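PDB 3A72: Exo-arabinanase from Penicillium chrysogenum, which cleaves alpha-1,5-linked L-arabinan as an exo-acting glycoside hydrolase, probably releasing arabinobiose from a chain end. Local coordinates for residues A[165-170]-A[175-180]; A[196-201]-A[238-243]; A[28-33]-A[321-326]; A[271-274]-A[280-283]. One frame throughout, in Å; residues are numbered along the deposited sequence.

Contact 1 (A[165-170]-A[175-180]). With AHR (alpha-L-arabinofuranose), chain B.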
loop_
_atom_site.group_PDB
_atom_site.type_symbol
_atom_site.label_atom_id
_atom_site.label_comp_id
_atom_site.label_asym_id
_atom_site.label_seq_id
_atom_site.Cartn_x
_atom_site.Cartn_y
_atom_site.Cartn_z
ATOM N N TYR A 165 4.706 6.917 5.557
ATOM C CA TYR A 165 3.849 6.180 6.508
ATOM C C TYR A 165 2.975 7.173 7.227
ATOM O O TYR A 165 3.131 8.390 7.148
ATOM C CB TYR A 165 4.667 5.288 7.442
ATOM C CG TYR A 165 5.703 5.982 8.300
ATOM C CD1 TYR A 165 5.390 6.374 9.593
ATOM C CD2 TYR A 165 6.994 6.239 7.850
ATOM C CE1 TYR A 165 6.334 6.997 10.382
ATOM C CE2 TYR A 165 7.930 6.837 8.635
ATOM C CZ TYR A 165 7.606 7.221 9.896
ATOM O OH TYR A 165 8.546 7.865 10.679
ATOM N N SER A 166 1.960 6.623 7.929
ATOM C CA SER A 166 1.060 7.387 8.753
ATOM C C SER A 166 1.586 7.452 10.190
ATOM O O SER A 166 2.110 6.438 10.676
ATOM C CB SER A 166 -0.333 6.791 8.749
ATOM O OG SER A 166 -0.808 6.576 7.433
ATOM N N ASP A 167 1.433 8.595 10.848
ATOM C CA ASP A 167 2.106 8.841 12.110
ATOM C C ASP A 167 1.165 9.485 13.094
ATOM O O ASP A 167 0.615 10.563 12.793
ATOM C CB ASP A 167 3.310 9.737 11.857
ATOM C CG ASP A 167 4.273 9.885 12.987
ATOM O OD1 ASP A 167 4.053 9.244 14.053
ATOM O OD2 ASP A 167 5.283 10.602 12.824
ATOM N N GLN A 168 0.973 8.911 14.266
ATOM C CA GLN A 168 0.234 9.508 15.334
ATOM C C GLN A 168 1.132 10.049 16.463
ATOM O O GLN A 168 0.612 10.516 17.493
ATOM C CB GLN A 168 -0.791 8.536 15.930
ATOM C CG GLN A 168 -1.944 8.225 14.958
ATOM C CD GLN A 168 -3.064 7.471 15.598
ATOM O OE1 GLN A 168 -3.517 7.796 16.775
ATOM N NE2 GLN A 168 -3.643 6.583 14.945
ATOM N N ARG A 169 2.451 10.032 16.298
ATOM C CA ARG A 169 3.314 10.383 17.408
ATOM C C ARG A 169 3.274 11.875 17.775
ATOM O O ARG A 169 3.560 12.219 18.921
ATOM C CB ARG A 169 4.754 9.936 17.150
ATOM C CG ARG A 169 4.938 8.461 17.159
ATOM C CD ARG A 169 6.266 7.945 16.647
ATOM N NE ARG A 169 6.448 8.402 15.272
ATOM C CZ ARG A 169 7.505 8.151 14.535
ATOM N NH1 ARG A 169 8.476 7.354 14.922
ATOM N NH2 ARG A 169 7.546 8.785 13.399
ATOM N N ASP A 170 2.918 12.754 16.843
ATOM C CA ASP A 170 2.790 14.181 17.215
ATOM C C ASP A 170 1.383 14.479 17.742
ATOM O O ASP A 170 0.654 15.324 17.227
ATOM C CB ASP A 170 3.151 15.036 16.049
ATOM C CG ASP A 170 3.481 16.511 16.343
ATOM O OD1 ASP A 170 3.507 16.813 17.554
ATOM O OD2 ASP A 170 3.702 17.213 15.287
ATOM N N GLY A 175 -4.409 14.602 15.272
ATOM C CA GLY A 175 -4.891 13.264 15.443
ATOM C C GLY A 175 -3.991 12.263 14.741
ATOM O O GLY A 175 -3.641 11.204 15.283
ATOM N N GLN A 176 -3.659 12.550 13.475
ATOM C CA GLN A 176 -2.733 11.761 12.673
ATOM C C GLN A 176 -2.135 12.679 11.618
ATOM O O GLN A 176 -2.808 13.597 11.150
ATOM C CB GLN A 176 -3.391 10.527 12.073
ATOM C CG GLN A 176 -2.429 9.559 11.396
ATOM C CD GLN A 176 -3.122 8.298 10.944
ATOM O OE1 GLN A 176 -3.729 8.309 9.801
ATOM N NE2 GLN A 176 -3.080 7.285 11.687
ATOM N N THR A 177 -0.918 12.377 11.194
ATOM C CA THR A 177 -0.268 12.987 10.039
ATOM C C THR A 177 0.231 11.916 9.122
ATOM O O THR A 177 0.195 10.714 9.441
ATOM C CB THR A 177 0.906 13.900 10.459
ATOM O OG1 THR A 177 1.935 13.053 10.943
ATOM C CG2 THR A 177 0.450 14.921 11.492
ATOM N N MET A 178 0.787 12.304 7.961
ATOM C CA MET A 178 1.606 11.383 7.188
ATOM C C MET A 178 2.988 12.019 7.004
ATOM O O MET A 178 3.121 13.261 6.868
ATOM C CB MET A 178 1.007 11.041 5.844
ATOM C CG MET A 178 -0.319 10.281 6.008
ATOM S SD MET A 178 -1.197 10.006 4.457
ATOM C CE MET A 178 -1.435 11.699 3.969
ATOM N N VAL A 179 3.983 11.196 7.026
ATOM C CA VAL A 179 5.402 11.549 7.097
ATOM C C VAL A 179 6.211 10.655 6.201
ATOM O O VAL A 179 5.725 9.637 5.658
ATOM C CB VAL A 179 5.907 11.440 8.559
ATOM C CG1 VAL A 179 5.045 12.251 9.513
ATOM C CG2 VAL A 179 5.988 10.011 8.994
ATOM N N HIS A 180 7.515 10.938 6.125
ATOM C CA HIS A 180 8.432 9.974 5.553
ATOM C C HIS A 180 9.795 10.073 6.243
ATOM O O HIS A 180 10.122 11.071 6.891
ATOM C CB HIS A 180 8.621 10.092 3.996
ATOM C CG HIS A 180 9.307 11.348 3.605
ATOM N ND1 HIS A 180 10.622 11.656 3.493
ATOM C CD2 HIS A 180 8.634 12.454 3.229
ATOM C CE1 HIS A 180 10.724 12.956 3.073
ATOM N NE2 HIS A 180 9.492 13.442 2.914
HETATM O O5 AHR B . -6.251 0.980 11.476
HETATM C C5 AHR B . -5.203 1.974 11.240
HETATM C C4 AHR B . -5.842 3.196 10.643
HETATM O O4 AHR B . -6.280 2.868 9.318
HETATM C C3 AHR B . -4.866 4.356 10.483
HETATM O O3 AHR B . -4.867 5.157 11.678
HETATM C C2 AHR B . -5.454 5.109 9.265
HETATM O O2 AHR B . -4.461 5.743 8.461
HETATM C C1 AHR B . -6.243 4.045 8.503
HETATM O O1 AHR B . -7.636 4.448 8.364
#

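Contact 2 (A[196-201]-A[238-243])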
loop_
_atom_site.group_PDB
_atom_site.type_symbol
_atom_site.label_atom_id
_atom_site.label_comp_id
_atom_site.label_asym_id
_atom_site.label_seq_id
_atom_site.Cartn_x
_atom_site.Cartn_y
_atom_site.Cartn_z
ATOM N N VAL A 196 1.976 15.558 5.292
ATOM C CA VAL A 196 0.597 15.990 5.276
ATOM C C VAL A 196 0.151 16.213 6.731
ATOM O O VAL A 196 0.081 15.250 7.519
ATOM C CB VAL A 196 -0.336 15.019 4.550
ATOM C CG1 VAL A 196 -1.777 15.516 4.650
ATOM C CG2 VAL A 196 0.084 14.838 3.104
ATOM N N THR A 197 -0.111 17.467 7.066
ATOM C CA THR A 197 -0.654 17.884 8.342
ATOM C C THR A 197 -1.786 18.860 8.096
ATOM O O THR A 197 -1.756 19.609 7.107
ATOM C CB THR A 197 0.390 18.539 9.258
ATOM O OG1 THR A 197 0.712 19.806 8.767
ATOM C CG2 THR A 197 1.686 17.729 9.353
ATOM N N TYR A 198 -2.740 18.871 9.013
ATOM C CA TYR A 198 -3.900 19.813 8.944
ATOM C C TYR A 198 -4.091 20.469 10.298
ATOM O O TYR A 198 -3.807 19.887 11.352
ATOM C CB TYR A 198 -5.184 19.053 8.492
ATOM C CG TYR A 198 -5.125 18.679 7.042
ATOM C CD1 TYR A 198 -5.298 19.654 6.061
ATOM C CD2 TYR A 198 -4.870 17.397 6.587
ATOM C CE1 TYR A 198 -5.219 19.361 4.721
ATOM C CE2 TYR A 198 -4.797 17.099 5.263
ATOM C CZ TYR A 198 -4.994 18.072 4.328
ATOM O OH TYR A 198 -4.899 17.735 2.998
ATOM N N PRO A 199 -4.631 21.697 10.270
ATOM C CA PRO A 199 -4.756 22.467 11.511
ATOM C C PRO A 199 -5.941 22.174 12.364
ATOM O O PRO A 199 -6.094 22.827 13.384
ATOM C CB PRO A 199 -4.820 23.905 10.964
ATOM C CG PRO A 199 -5.483 23.751 9.620
ATOM C CD PRO A 199 -4.908 22.497 9.066
ATOM N N THR A 200 -6.812 21.228 11.992
ATOM C CA THR A 200 -7.881 20.773 12.844
ATOM C C THR A 200 -7.485 19.482 13.499
ATOM O O THR A 200 -7.146 18.520 12.795
ATOM C CB THR A 200 -9.148 20.570 12.035
ATOM O OG1 THR A 200 -9.435 21.744 11.291
ATOM C CG2 THR A 200 -10.338 20.240 12.921
ATOM N N TYR A 201 -7.496 19.413 14.844
ATOM C CA TYR A 201 -6.984 18.247 15.547
ATOM C C TYR A 201 -7.612 16.929 15.111
ATOM O O TYR A 201 -6.937 15.908 14.977
ATOM C CB TYR A 201 -7.154 18.477 17.069
ATOM C CG TYR A 201 -6.667 17.239 17.858
ATOM C CD1 TYR A 201 -5.309 17.065 18.065
ATOM C CD2 TYR A 201 -7.590 16.289 18.318
ATOM C CE1 TYR A 201 -4.882 15.936 18.758
ATOM C CE2 TYR A 201 -7.137 15.169 18.998
ATOM C CZ TYR A 201 -5.796 15.004 19.221
ATOM O OH TYR A 201 -5.349 13.880 19.900
ATOM N N TYR A 238 -7.928 12.184 -1.534
ATOM C CA TYR A 238 -7.219 13.405 -1.927
ATOM C C TYR A 238 -5.894 13.017 -2.520
ATOM O O TYR A 238 -5.341 11.954 -2.228
ATOM C CB TYR A 238 -6.956 14.327 -0.697
ATOM C CG TYR A 238 -8.082 15.260 -0.356
ATOM C CD1 TYR A 238 -9.325 14.813 0.051
ATOM C CD2 TYR A 238 -7.889 16.630 -0.445
ATOM C CE1 TYR A 238 -10.325 15.716 0.348
ATOM C CE2 TYR A 238 -8.899 17.564 -0.139
ATOM C CZ TYR A 238 -10.120 17.091 0.251
ATOM O OH TYR A 238 -11.144 17.940 0.576
ATOM N N TYR A 239 -5.331 13.907 -3.355
ATOM C CA TYR A 239 -3.981 13.722 -3.829
ATOM C C TYR A 239 -3.247 15.045 -3.843
ATOM O O TYR A 239 -3.801 16.140 -3.844
ATOM C CB TYR A 239 -3.957 13.081 -5.173
ATOM C CG TYR A 239 -4.797 13.598 -6.322
ATOM C CD1 TYR A 239 -4.298 14.530 -7.229
ATOM C CD2 TYR A 239 -6.067 13.115 -6.515
ATOM C CE1 TYR A 239 -5.071 14.980 -8.297
ATOM C CE2 TYR A 239 -6.811 13.530 -7.603
ATOM C CZ TYR A 239 -6.331 14.447 -8.485
ATOM O OH TYR A 239 -7.115 14.779 -9.579
ATOM N N ARG A 240 -1.924 14.892 -3.830
ATOM C CA ARG A 240 -0.957 15.984 -3.987
ATOM C C ARG A 240 -0.024 15.594 -5.115
ATOM O O ARG A 240 0.302 14.438 -5.320
ATOM C CB ARG A 240 -0.205 16.217 -2.694
ATOM C CG ARG A 240 -1.060 16.878 -1.640
ATOM C CD ARG A 240 -0.430 16.920 -0.290
ATOM N NE ARG A 240 -1.334 17.446 0.736
ATOM C CZ ARG A 240 -1.009 18.284 1.697
ATOM N NH1 ARG A 240 0.207 18.778 1.847
ATOM N NH2 ARG A 240 -1.939 18.597 2.591
ATOM N N LEU A 241 0.414 16.629 -5.856
ATOM C CA LEU A 241 1.315 16.460 -6.977
ATOM C C LEU A 241 2.598 17.221 -6.733
ATOM O O LEU A 241 2.547 18.439 -6.424
ATOM C CB LEU A 241 0.614 16.973 -8.246
ATOM C CG LEU A 241 -0.519 16.021 -8.706
ATOM C CD1 LEU A 241 -1.646 16.724 -9.381
ATOM C CD2 LEU A 241 0.106 14.893 -9.555
ATOM N N SER A 242 3.727 16.553 -6.897
ATOM C CA SER A 242 5.047 17.168 -6.696
ATOM C C SER A 242 6.045 16.505 -7.584
ATOM O O SER A 242 5.996 15.270 -7.716
ATOM C CB SER A 242 5.510 17.007 -5.266
ATOM O OG SER A 242 6.765 17.598 -5.095
ATOM N N SER A 243 7.000 17.256 -8.146
ATOM C CA SER A 243 8.095 16.643 -8.916
ATOM C C SER A 243 9.264 16.275 -8.060
ATOM O O SER A 243 10.270 15.749 -8.539
ATOM C CB SER A 243 8.529 17.594 -10.029
ATOM O OG SER A 243 7.439 17.606 -10.981
HETATM O O HOH W 1 0.666 19.432 4.777
#

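Contact 3 (A[28-33]-A[321-326])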
loop_
_atom_site.group_PDB
_atom_site.type_symbol
_atom_site.label_atom_id
_atom_site.label_comp_id
_atom_site.label_asym_id
_atom_site.label_seq_id
_atom_site.Cartn_x
_atom_site.Cartn_y
_atom_site.Cartn_z
ATOM N N ASN A 28 1.392 -6.554 -3.150
ATOM C CA ASN A 28 1.992 -7.426 -4.130
ATOM C C ASN A 28 3.200 -6.730 -4.763
ATOM O O ASN A 28 3.432 -5.527 -4.581
ATOM C CB ASN A 28 0.940 -7.897 -5.136
ATOM C CG ASN A 28 0.280 -6.730 -5.779
ATOM O OD1 ASN A 28 0.887 -5.874 -6.423
ATOM N ND2 ASN A 28 -0.992 -6.566 -5.662
ATOM N N GLU A 29 3.949 -7.497 -5.517
ATOM C CA GLU A 29 5.062 -6.976 -6.307
ATOM C C GLU A 29 5.193 -7.829 -7.561
ATOM O O GLU A 29 4.862 -9.005 -7.539
ATOM C CB GLU A 29 6.369 -6.942 -5.508
ATOM C CG GLU A 29 7.605 -6.374 -6.164
ATOM C CD GLU A 29 7.435 -4.948 -6.625
ATOM O OE1 GLU A 29 8.068 -3.949 -6.162
ATOM O OE2 GLU A 29 6.686 -4.816 -7.614
ATOM N N GLN A 30 5.706 -7.243 -8.627
ATOM C CA GLN A 30 6.102 -7.976 -9.819
ATOM C C GLN A 30 7.633 -7.855 -9.908
ATOM O O GLN A 30 8.180 -6.764 -9.911
ATOM C CB GLN A 30 5.443 -7.444 -11.093
ATOM C CG GLN A 30 5.867 -8.291 -12.268
ATOM C CD GLN A 30 5.207 -7.886 -13.558
ATOM O OE1 GLN A 30 5.033 -6.701 -13.883
ATOM N NE2 GLN A 30 4.796 -8.881 -14.352
ATOM N N LEU A 31 8.290 -8.997 -9.963
ATOM C CA LEU A 31 9.737 -9.042 -10.075
ATOM C C LEU A 31 10.125 -8.774 -11.527
ATOM O O LEU A 31 9.303 -8.902 -12.451
ATOM C CB LEU A 31 10.252 -10.391 -9.607
ATOM C CG LEU A 31 9.852 -10.792 -8.207
ATOM C CD1 LEU A 31 10.646 -12.037 -7.829
ATOM C CD2 LEU A 31 10.073 -9.686 -7.180
ATOM N N PRO A 32 11.357 -8.376 -11.802
ATOM C CA PRO A 32 11.750 -8.061 -13.208
ATOM C C PRO A 32 11.484 -9.195 -14.202
ATOM O O PRO A 32 11.121 -8.849 -15.348
ATOM C CB PRO A 32 13.250 -7.747 -13.083
ATOM C CG PRO A 32 13.290 -7.069 -11.714
ATOM C CD PRO A 32 12.395 -7.942 -10.852
ATOM N N ASN A 33 11.556 -10.468 -13.767
ATOM C CA ASN A 33 11.269 -11.575 -14.691
ATOM C C ASN A 33 9.803 -11.776 -14.963
ATOM O O ASN A 33 9.448 -12.642 -15.775
ATOM C CB ASN A 33 11.870 -12.883 -14.186
ATOM C CG ASN A 33 11.198 -13.494 -13.018
ATOM O OD1 ASN A 33 10.285 -12.887 -12.430
ATOM N ND2 ASN A 33 11.565 -14.744 -12.715
ATOM N N LEU A 321 1.053 -4.573 -14.614
ATOM C CA LEU A 321 2.117 -5.501 -14.973
ATOM C C LEU A 321 2.921 -4.953 -16.131
ATOM O O LEU A 321 2.447 -4.160 -16.937
ATOM C CB LEU A 321 1.507 -6.858 -15.324
ATOM C CG LEU A 321 0.687 -7.513 -14.204
ATOM C CD1 LEU A 321 0.249 -8.887 -14.687
ATOM C CD2 LEU A 321 1.420 -7.579 -12.897
ATOM N N SER A 322 4.191 -5.368 -16.220
ATOM C CA SER A 322 5.080 -4.837 -17.230
ATOM C C SER A 322 4.781 -5.341 -18.640
ATOM O O SER A 322 5.107 -4.656 -19.635
ATOM C CB SER A 322 6.512 -5.170 -16.867
ATOM O OG SER A 322 6.717 -6.533 -16.720
ATOM N N GLU A 323 4.180 -6.488 -18.734
ATOM C CA GLU A 323 4.036 -7.178 -20.015
ATOM C C GLU A 323 3.331 -6.321 -21.034
ATOM O O GLU A 323 2.383 -5.590 -20.746
ATOM C CB GLU A 323 3.340 -8.498 -19.870
ATOM C CG GLU A 323 4.196 -9.594 -19.261
ATOM C CD GLU A 323 4.421 -9.574 -17.811
ATOM O OE1 GLU A 323 3.825 -8.789 -17.060
ATOM O OE2 GLU A 323 5.363 -10.385 -17.386
ATOM N N ASP A 324 3.793 -6.441 -22.271
ATOM C CA ASP A 324 3.151 -5.736 -23.388
ATOM C C ASP A 324 3.150 -4.234 -23.108
ATOM O O ASP A 324 2.274 -3.523 -23.582
ATOM C CB ASP A 324 1.768 -6.278 -23.687
ATOM C CG ASP A 324 1.752 -7.695 -24.118
ATOM O OD1 ASP A 324 2.754 -8.303 -24.472
ATOM O OD2 ASP A 324 0.615 -8.249 -24.101
ATOM N N GLY A 325 4.132 -3.708 -22.384
ATOM C CA GLY A 325 4.218 -2.279 -22.138
ATOM C C GLY A 325 3.146 -1.734 -21.224
ATOM O O GLY A 325 2.698 -0.586 -21.403
ATOM N N GLY A 326 2.690 -2.515 -20.261
ATOM C CA GLY A 326 1.717 -2.035 -19.269
ATOM C C GLY A 326 0.268 -2.329 -19.573
ATOM O O GLY A 326 -0.617 -1.642 -19.106
HETATM O O HOH W 2 8.353 -7.514 -14.917
#

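Contact 4 (A[271-274]-A[280-283])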
loop_
_atom_site.group_PDB
_atom_site.type_symbol
_atom_site.label_atom_id
_atom_site.label_comp_id
_atom_site.label_asym_id
_atom_site.label_seq_id
_atom_site.Cartn_x
_atom_site.Cartn_y
_atom_site.Cartn_z
ATOM N N VAL A 271 -1.885 3.635 -9.365
ATOM C CA VAL A 271 -0.885 3.147 -10.308
ATOM C C VAL A 271 -1.020 3.965 -11.610
ATOM O O VAL A 271 -1.992 4.682 -11.791
ATOM C CB VAL A 271 -1.040 1.633 -10.589
ATOM C CG1 VAL A 271 -0.744 0.845 -9.345
ATOM C CG2 VAL A 271 -2.403 1.307 -11.176
ATOM N N TRP A 272 -0.052 3.790 -12.478
ATOM C CA TRP A 272 -0.045 4.429 -13.788
ATOM C C TRP A 272 0.365 3.403 -14.851
ATOM O O TRP A 272 1.290 2.653 -14.654
ATOM C CB TRP A 272 0.881 5.664 -13.795
ATOM C CG TRP A 272 0.975 6.284 -15.167
ATOM C CD1 TRP A 272 0.181 7.218 -15.699
ATOM C CD2 TRP A 272 1.942 5.970 -16.180
ATOM N NE1 TRP A 272 0.555 7.533 -16.984
ATOM C CE2 TRP A 272 1.654 6.767 -17.304
ATOM C CE3 TRP A 272 3.029 5.094 -16.239
ATOM C CZ2 TRP A 272 2.388 6.727 -18.474
ATOM C CZ3 TRP A 272 3.780 5.033 -17.406
ATOM C CH2 TRP A 272 3.458 5.844 -18.483
ATOM N N THR A 273 -0.361 3.458 -15.992
ATOM C CA THR A 273 0.002 2.652 -17.171
ATOM C C THR A 273 0.254 3.583 -18.352
ATOM O O THR A 273 -0.446 4.573 -18.505
ATOM C CB THR A 273 -1.126 1.679 -17.542
ATOM O OG1 THR A 273 -0.745 1.014 -18.761
ATOM C CG2 THR A 273 -2.457 2.345 -17.729
ATOM N N PRO A 274 1.159 3.197 -19.271
ATOM C CA PRO A 274 1.206 3.900 -20.544
ATOM C C PRO A 274 -0.025 3.778 -21.403
ATOM O O PRO A 274 -0.196 4.575 -22.325
ATOM C CB PRO A 274 2.417 3.186 -21.269
ATOM C CG PRO A 274 3.180 2.505 -20.182
ATOM C CD PRO A 274 2.203 2.145 -19.146
ATOM N N GLY A 280 -0.822 8.257 -20.842
ATOM C CA GLY A 280 -1.212 7.076 -20.113
ATOM C C GLY A 280 -2.426 7.354 -19.252
ATOM O O GLY A 280 -3.155 8.293 -19.436
ATOM N N THR A 281 -2.609 6.472 -18.264
ATOM C CA THR A 281 -3.766 6.481 -17.396
ATOM C C THR A 281 -3.329 6.234 -15.958
ATOM O O THR A 281 -2.687 5.230 -15.682
ATOM C CB THR A 281 -4.789 5.421 -17.836
ATOM O OG1 THR A 281 -5.089 5.581 -19.243
ATOM C CG2 THR A 281 -6.094 5.563 -17.104
ATOM N N ILE A 282 -3.767 7.108 -15.068
ATOM C CA ILE A 282 -3.687 6.851 -13.624
ATOM C C ILE A 282 -4.929 6.066 -13.254
ATOM O O ILE A 282 -6.045 6.423 -13.679
ATOM C CB ILE A 282 -3.594 8.147 -12.789
ATOM C CG1 ILE A 282 -2.516 9.095 -13.278
ATOM C CG2 ILE A 282 -3.395 7.796 -11.305
ATOM C CD1 ILE A 282 -2.575 10.464 -12.632
ATOM N N ILE A 283 -4.767 5.014 -12.459
ATOM C CA ILE A 283 -5.875 4.144 -12.032
ATOM C C ILE A 283 -5.860 4.122 -10.518
ATOM O O ILE A 283 -4.804 3.854 -9.901
ATOM C CB ILE A 283 -5.741 2.764 -12.641
ATOM C CG1 ILE A 283 -5.558 2.826 -14.150
ATOM C CG2 ILE A 283 -6.976 1.909 -12.248
ATOM C CD1 ILE A 283 -5.308 1.467 -14.776
#

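Contact 1 (A[165-170]-A[175-180])
Tyr165 and Val179 meet ring against methyl. CG2 of Val179 sits 3.5 Å from the centroid of the Tyr165 ring, 19° off its normal, a CH-pi contact over one face. With CG between the backbone N and the carbonyl carbon (chi1 59°), the ring leans toward strand 177-183, over Val179. The other methyl of Val179, CG1, packs 3.7 Å from Asp167 OD2, so the two methyls of this branched residue touch both the ring and the carboxylate of Asp167. Beneath these side chains, two hydrogen-bonded antiparallel pairs hold the backbones: Tyr165 N to Val179 O at 2.9 Å, and Asp167 N to Thr177 O at 2.8 Å.

Asp167 is itself held by Arg169, which grips it side-on. In this salt bridge Arg169 NE reaches Asp167 OD1 at 2.8 Å and Arg169 NH2 reaches Asp167 OD2 at 3.0 Å. The backbone N of Arg169 also donates to OD1, from the face opposite to NE, making an Asx turn that bends the chain out of the strand. On the other side of the hairpin, the long side chains of Gln168 and Gln176 extend toward the arabinofuranose, whose pocket they line with Ser166. Ser166 OG is hydrogen-bonded to Glu151, which is itself hydrogen-bonded to the sugar. The two strands are the middle pair of a four-stranded blade, flanked by strands 149-157 and 193-196.

Contact 2 (A[196-201]-A[238-243])
The hydroxyl of Tyr198 takes a hydrogen bond from Arg240 NH2 at 3.1 Å and shares a second one with the hydroxyl of Tyr222. The first bond is fairly straight, 160° at the hydrogen, and OH lies almost in the guanidinium plane, where an N-H points. Ring and guanidinium stand nearly perpendicular, their planes 83° apart, and the two side chains approach from opposite directions. Arginine suits this place because its chain, extended from CG to NE, can span the distance between Val196 CA and Arg240 CA, 9.4 Å apart, and still offer several donors at its end.

Those donors are shared out. Arg240 NE goes to the Tyr222 hydroxyl, while Arg240 NH1 gives to a water at 3.0 Å that also accepts from Thr197 N at 3.1 Å. Val196 contributes an apolar lid: its CG2 lies over one face of the guanidinium, 3.8 Å from Arg240 NE, and its CG1 comes to 3.7 Å from Arg240 NH2. A branched aliphatic residue can cover a flat cation in this way without competing for its N-H groups. The buried charge is thus met by polar partners around its rim, and the phenol may be somewhat polarised by it. Tyr198 also stacks on Tyr224. Here the outermost strand of one blade and the loop leaving it pack on the third strand of the next, an interblade contact of a six-bladed beta-propeller.

Contact 3 (A[28-33]-A[321-326])
Gln30 reaches across to Ser322 and Glu323 between two blades of the beta-propeller, from the end of strand 23-30 to the turn that follows strand 317-320. Its chain is fully stretched, with CG anti to the backbone N (chi1 -178°), and this delivers the primary amide to the turn with both of its functions in use. Gln30 OE1 accepts from the backbone N of Ser322 at 2.8 Å. The donor lies in the carbonyl plane on a lone pair, with a C=O...N angle of 135°. Gln30 NE2, on the other side of the amide, donates to Glu323 OE1 at 2.9 Å, and here Glu323 OE1 uses its syn lone pair and lies close to the amide plane of Gln30.

The two flat groups are nevertheless turned by 47° against each other, so they meet obliquely and do not form a coplanar pair. Glu323 first points past Gln30, and its bend at chi2 brings the carboxylate back to it. NE2 also bonds to Gly34 O, which gives the amide a third anchor and helps to fix its rotation. Glutamine fits because one side chain both accepts and donates. Leu321 packs against the amide, its CD2 3.9 Å from Gln30 CD. Behind it, the backbone N of Gln30 donates to Glu29 OE2 at 2.8 Å, an oxygen that is also salt-bridged to Arg319. At the outer margin a water donates to Leu31 O at 3.0 Å and is hydrogen-bonded to Ser322 OG at 2.6 Å.

Contact 4 (A[271-274]-A[280-283])
A beta hairpin made by the first two strands of a propeller blade brings Val271, Trp272 and Thr273 against Thr281, Ile282 and Ile283. Its ladder is regular. Thr273 N donates to Thr281 O at 2.9 Å and takes part in a pair that Thr281 N completes through Thr273 O, while Val271 and Ile283 form the second hydrogen-bonded pair, with Val271 N to Ile283 O at 3.0 Å.

One face of the hairpin carries Val271, Thr273, Thr281 and Ile283. CG2 of Val271 rests 3.9 Å from Ile283 CB, and Thr273 and Thr281 run alongside each other in the same direction, with CG2 of the former 3.9 Å from CB of the latter. These beta-branched residues favour extended backbones, and this face packs on Leu318, Val320 and Leu351. The threonine hydroxyls are engaged too: Thr273 OG1 with Gly326 O, Thr281 OG1 with Tyr275 O.

Trp272 occupies the other face together with Ile282. Its CG lies anti to the backbone N (chi1 176°), which carries the indole along the hairpin toward the turn, where NE1 bonds to Asn279 O. Pro274 N stands over one face of the indole, 3.6 Å above its plane. Gly280 lies obliquely beside the indole, where a CB would run into Thr273 O and Trp272 NE1; its positive phi (61°) also favours glycine. Gly280 CA sits 3.6 Å from Trp272 NE1 and makes a CA-H...O contact of 3.1 Å with Thr273 O.

How the contacts relate
All four contacts belong to one six-bladed ring of antiparallel sheets. Contact 1 lies within the blade that runs from strand 149-157 to strand 193-196, and contact 2 joins that blade to the next; they touch, with centres 12 Å apart, through Met178 O and Val196 N among others. Contact 4 lies within the following blade, from strand 269-273 to strand 304-306, and its centre is 14 Å from that of contact 3, which it touches where Gly325 packs on Pro274. Along the chain, contacts 1, 2 and 4 come in series, all inside the long loop closed by contact 3. Contact 3 links the first complete blade to the closing one, which contains the N-terminal strand 6-10. Contact 1 alone reaches the bound sugar; the others are framework.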